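Side-chain contact in 3-dehydroquinate dehydratase (PDB 2UYG), which probably catalyses the trans-dehydration of 3-dehydroquinate to 3-dehydroshikimate through an enolate intermediate, the third step of the route to chorismate: residues P18-R23 against H104-F109. Residues are numbered along the deposited sequence; the frame is centred on the assembly and turned at random.
Sequences PEVYGR and HAREEF
Tyr21 OH accepts a nearly straight hydrogen bond from Arg106 NH1 (2.9 Å, N-H...O 167°). A second, weak and bent one comes from Arg106 NH2, 3.5 Å from Tyr21 OH. In this flavodoxin-like fold of the type II dehydroquinases, the pair joins the loop after strand 2-6, which carries the predicted proton acceptor Tyr21, to the loop after strand 95-99. The hydroxyl meets the guanidinium at its edge, in plane, while the ring and guanidinium planes are 81° apart, close to perpendicular. The Arg106 chain bends at chi3 (57°), which turns the guanidinium edge to the hydroxyl. Arg106 NH2 also bonds to Thr101 OG1, part of the predicted substrate site, which helps fix the rotation of the guanidinium. Arg16, the predicted transition-state stabiliser, makes a cation-pi contact with the Tyr21 ring, and Asp86 of a neighbouring subunit packs against Tyr21. Replacing Arg106 with a leucine would probably leave the phenol oxygen without both N-H donors and Val20 CG1 without the flat group it covers. That methyl, Val20 CG1, lies over one guanidinium face toward its rim, 3.5 Å from Arg106 NH1.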
ATOM      1  N   PRO A  18     -22.155  22.336  14.832  1.00 65.18           N
ATOM      2  CA  PRO A  18     -21.779  23.752  15.081  1.00 66.98           C
ATOM      3  C   PRO A  18     -20.269  24.068  15.163  1.00 68.07           C
ATOM      4  O   PRO A  18     -19.853  25.279  15.165  1.00 68.74           O
ATOM      5  CB  PRO A  18     -22.321  23.970  16.525  1.00 67.64           C
ATOM      6  CG  PRO A  18     -21.822  22.575  17.244  1.00 67.70           C
ATOM      7  CD  PRO A  18     -21.700  21.519  15.987  1.00 66.21           C
ATOM      8  N   GLU A  19     -19.470  23.016  15.375  1.00 68.08           N
ATOM      9  CA  GLU A  19     -18.038  23.138  15.560  1.00 67.29           C
ATOM     10  C   GLU A  19     -17.420  22.716  14.249  1.00 65.85           C
ATOM     11  O   GLU A  19     -16.353  23.249  13.884  1.00 66.82           O
ATOM     12  CB  GLU A  19     -17.519  22.265  16.732  1.00 68.23           C
ATOM     13  CG  GLU A  19     -16.697  23.017  17.801  1.00 68.75           C
ATOM     14  CD  GLU A  19     -15.399  23.654  17.266  1.00 72.20           C
ATOM     15  OE1 GLU A  19     -14.530  22.914  16.739  1.00 71.75           O
ATOM     16  OE2 GLU A  19     -15.225  24.899  17.403  1.00 73.65           O
ATOM     17  N   VAL A  20     -18.081  21.806  13.502  1.00 63.42           N
ATOM     18  CA  VAL A  20     -17.654  21.533  12.110  1.00 60.85           C
ATOM     19  C   VAL A  20     -17.912  22.711  11.171  1.00 58.11           C
ATOM     20  O   VAL A  20     -16.947  23.290  10.725  1.00 57.12           O
ATOM     21  CB  VAL A  20     -18.114  20.157  11.505  1.00 61.08           C
ATOM     22  CG1 VAL A  20     -17.601  19.998  10.101  1.00 61.89           C
ATOM     23  CG2 VAL A  20     -17.562  19.018  12.308  1.00 60.66           C
ATOM     24  N   TYR A  21     -19.154  23.105  10.896  1.00 56.03           N
ATOM     25  CA  TYR A  21     -19.414  24.093   9.821  1.00 54.71           C
ATOM     26  C   TYR A  21     -19.684  25.600  10.177  1.00 53.81           C
ATOM     27  O   TYR A  21     -19.263  26.506   9.414  1.00 54.71           O
ATOM     28  CB  TYR A  21     -20.515  23.571   8.922  1.00 54.04           C
ATOM     29  CG  TYR A  21     -20.128  22.326   8.193  1.00 52.38           C
ATOM     30  CD1 TYR A  21     -20.603  21.070   8.607  1.00 53.30           C
ATOM     31  CD2 TYR A  21     -19.265  22.376   7.102  1.00 50.67           C
ATOM     32  CE1 TYR A  21     -20.226  19.882   7.951  1.00 51.65           C
ATOM     33  CE2 TYR A  21     -18.883  21.190   6.426  1.00 51.15           C
ATOM     34  CZ  TYR A  21     -19.373  19.951   6.849  1.00 52.56           C
ATOM     35  OH  TYR A  21     -19.033  18.774   6.176  1.00 51.43           O
ATOM     36  N   GLY A  22     -20.311  25.849  11.333  1.00 52.16           N
ATOM     37  CA  GLY A  22     -20.710  27.182  11.762  1.00 49.42           C
ATOM     38  C   GLY A  22     -22.243  27.333  11.796  1.00 48.18           C
ATOM     39  O   GLY A  22     -22.978  26.375  11.667  1.00 46.52           O
ATOM     40  N   ARG A  23     -22.718  28.563  11.953  1.00 46.50           N
ATOM     41  CA  ARG A  23     -24.156  28.802  12.078  1.00 45.32           C
ATOM     42  C   ARG A  23     -24.707  29.429  10.793  1.00 41.84           C
ATOM     43  O   ARG A  23     -25.917  29.373  10.553  1.00 40.09           O
ATOM     44  CB  ARG A  23     -24.487  29.633  13.343  1.00 46.52           C
ATOM     45  CG  ARG A  23     -23.629  30.950  13.597  1.00 51.78           C
ATOM     46  CD  ARG A  23     -23.304  31.269  15.145  1.00 56.69           C
ATOM     47  NE  ARG A  23     -24.505  31.709  15.879  1.00 62.13           N
ATOM     48  CZ  ARG A  23     -24.529  32.427  17.018  1.00 66.14           C
ATOM     49  NH1 ARG A  23     -23.414  32.835  17.622  1.00 69.86           N
ATOM     50  NH2 ARG A  23     -25.693  32.750  17.563  1.00 66.56           N
ATOM     51  N   HIS A 104      -7.838  19.137   5.914  1.00 34.69           N
ATOM     52  CA  HIS A 104      -6.707  18.413   6.423  1.00 34.79           C
ATOM     53  C   HIS A 104      -6.765  18.126   7.887  1.00 32.78           C
ATOM     54  O   HIS A 104      -5.873  17.528   8.382  1.00 33.61           O
ATOM     55  CB  HIS A 104      -5.428  19.183   6.079  1.00 34.11           C
ATOM     56  CG  HIS A 104      -5.291  19.379   4.633  1.00 37.53           C
ATOM     57  ND1 HIS A 104      -5.428  20.615   4.034  1.00 44.20           N
ATOM     58  CD2 HIS A 104      -5.130  18.488   3.634  1.00 41.13           C
ATOM     59  CE1 HIS A 104      -5.274  20.487   2.731  1.00 46.36           C
ATOM     60  NE2 HIS A 104      -5.148  19.197   2.456  1.00 47.83           N
ATOM     61  N   ALA A 105      -7.811  18.534   8.564  1.00 33.48           N
ATOM     62  CA  ALA A 105      -8.009  18.349   9.993  1.00 34.05           C
ATOM     63  C   ALA A 105      -9.278  17.558  10.272  1.00 34.32           C
ATOM     64  O   ALA A 105      -9.850  17.691  11.348  1.00 34.16           O
ATOM     65  CB  ALA A 105      -8.117  19.736  10.690  1.00 35.10           C
ATOM     66  N   ARG A 106      -9.754  16.788   9.290  1.00 34.88           N
ATOM     67  CA  ARG A 106     -10.900  15.901   9.479  1.00 35.28           C
ATOM     68  C   ARG A 106     -10.545  14.473   9.019  1.00 35.15           C
ATOM     69  O   ARG A 106      -9.395  14.113   9.105  1.00 36.72           O
ATOM     70  CB  ARG A 106     -12.056  16.478   8.697  1.00 36.28           C
ATOM     71  CG  ARG A 106     -12.278  17.998   8.880  1.00 35.97           C
ATOM     72  CD  ARG A 106     -13.311  18.569   8.020  1.00 31.58           C
ATOM     73  NE  ARG A 106     -14.614  17.907   8.195  1.00 33.24           N
ATOM     74  CZ  ARG A 106     -15.695  18.231   7.476  1.00 31.99           C
ATOM     75  NH1 ARG A 106     -16.839  17.626   7.662  1.00 27.54           N
ATOM     76  NH2 ARG A 106     -15.632  19.212   6.570  1.00 34.12           N
ATOM     77  N   GLU A 107     -11.469  13.692   8.464  1.00 34.12           N
ATOM     78  CA  GLU A 107     -11.171  12.330   8.041  1.00 34.64           C
ATOM     79  C   GLU A 107     -10.109  12.269   6.927  1.00 34.19           C
ATOM     80  O   GLU A 107      -9.996  13.165   6.072  1.00 35.14           O
ATOM     81  CB  GLU A 107     -12.455  11.583   7.576  1.00 34.92           C
ATOM     82  CG  GLU A 107     -13.602  11.582   8.581  1.00 37.19           C
ATOM     83  CD  GLU A 107     -14.585  12.708   8.355  1.00 44.07           C
ATOM     84  OE1 GLU A 107     -14.162  13.820   8.050  1.00 49.03           O
ATOM     85  OE2 GLU A 107     -15.802  12.514   8.457  1.00 48.43           O
ATOM     86  N   GLU A 108      -9.361  11.181   6.892  1.00 33.50           N
ATOM     87  CA  GLU A 108      -8.351  11.026   5.901  1.00 33.67           C
ATOM     88  C   GLU A 108      -8.884  11.241   4.518  1.00 32.40           C
ATOM     89  O   GLU A 108      -8.157  11.773   3.696  1.00 32.74           O
ATOM     90  CB  GLU A 108      -7.670   9.635   5.915  1.00 34.67           C
ATOM     91  CG  GLU A 108      -6.552   9.501   4.850  1.00 39.16           C
ATOM     92  CD  GLU A 108      -5.748   8.210   4.922  1.00 50.73           C
ATOM     93  OE1 GLU A 108      -6.247   7.176   5.472  1.00 58.81           O
ATOM     94  OE2 GLU A 108      -4.624   8.199   4.386  1.00 55.44           O
ATOM     95  N   PHE A 109     -10.065  10.714   4.199  1.00 30.79           N
ATOM     96  CA  PHE A 109     -10.511  10.764   2.791  1.00 30.55           C
ATOM     97  C   PHE A 109     -10.790  12.215   2.286  1.00 28.76           C
ATOM     98  O   PHE A 109     -10.703  12.442   1.154  1.00 27.74           O
ATOM     99  CB  PHE A 109     -11.744   9.881   2.549  1.00 28.80           C
ATOM    100  CG  PHE A 109     -12.997  10.431   3.141  1.00 29.48           C
ATOM    101  CD1 PHE A 109     -13.770  11.342   2.447  1.00 28.68           C
ATOM    102  CD2 PHE A 109     -13.436  10.008   4.380  1.00 31.61           C
ATOM    103  CE1 PHE A 109     -14.950  11.825   2.989  1.00 27.30           C
ATOM    104  CE2 PHE A 109     -14.570  10.485   4.910  1.00 24.60           C
ATOM    105  CZ  PHE A 109     -15.343  11.381   4.202  1.00 27.08           C
TER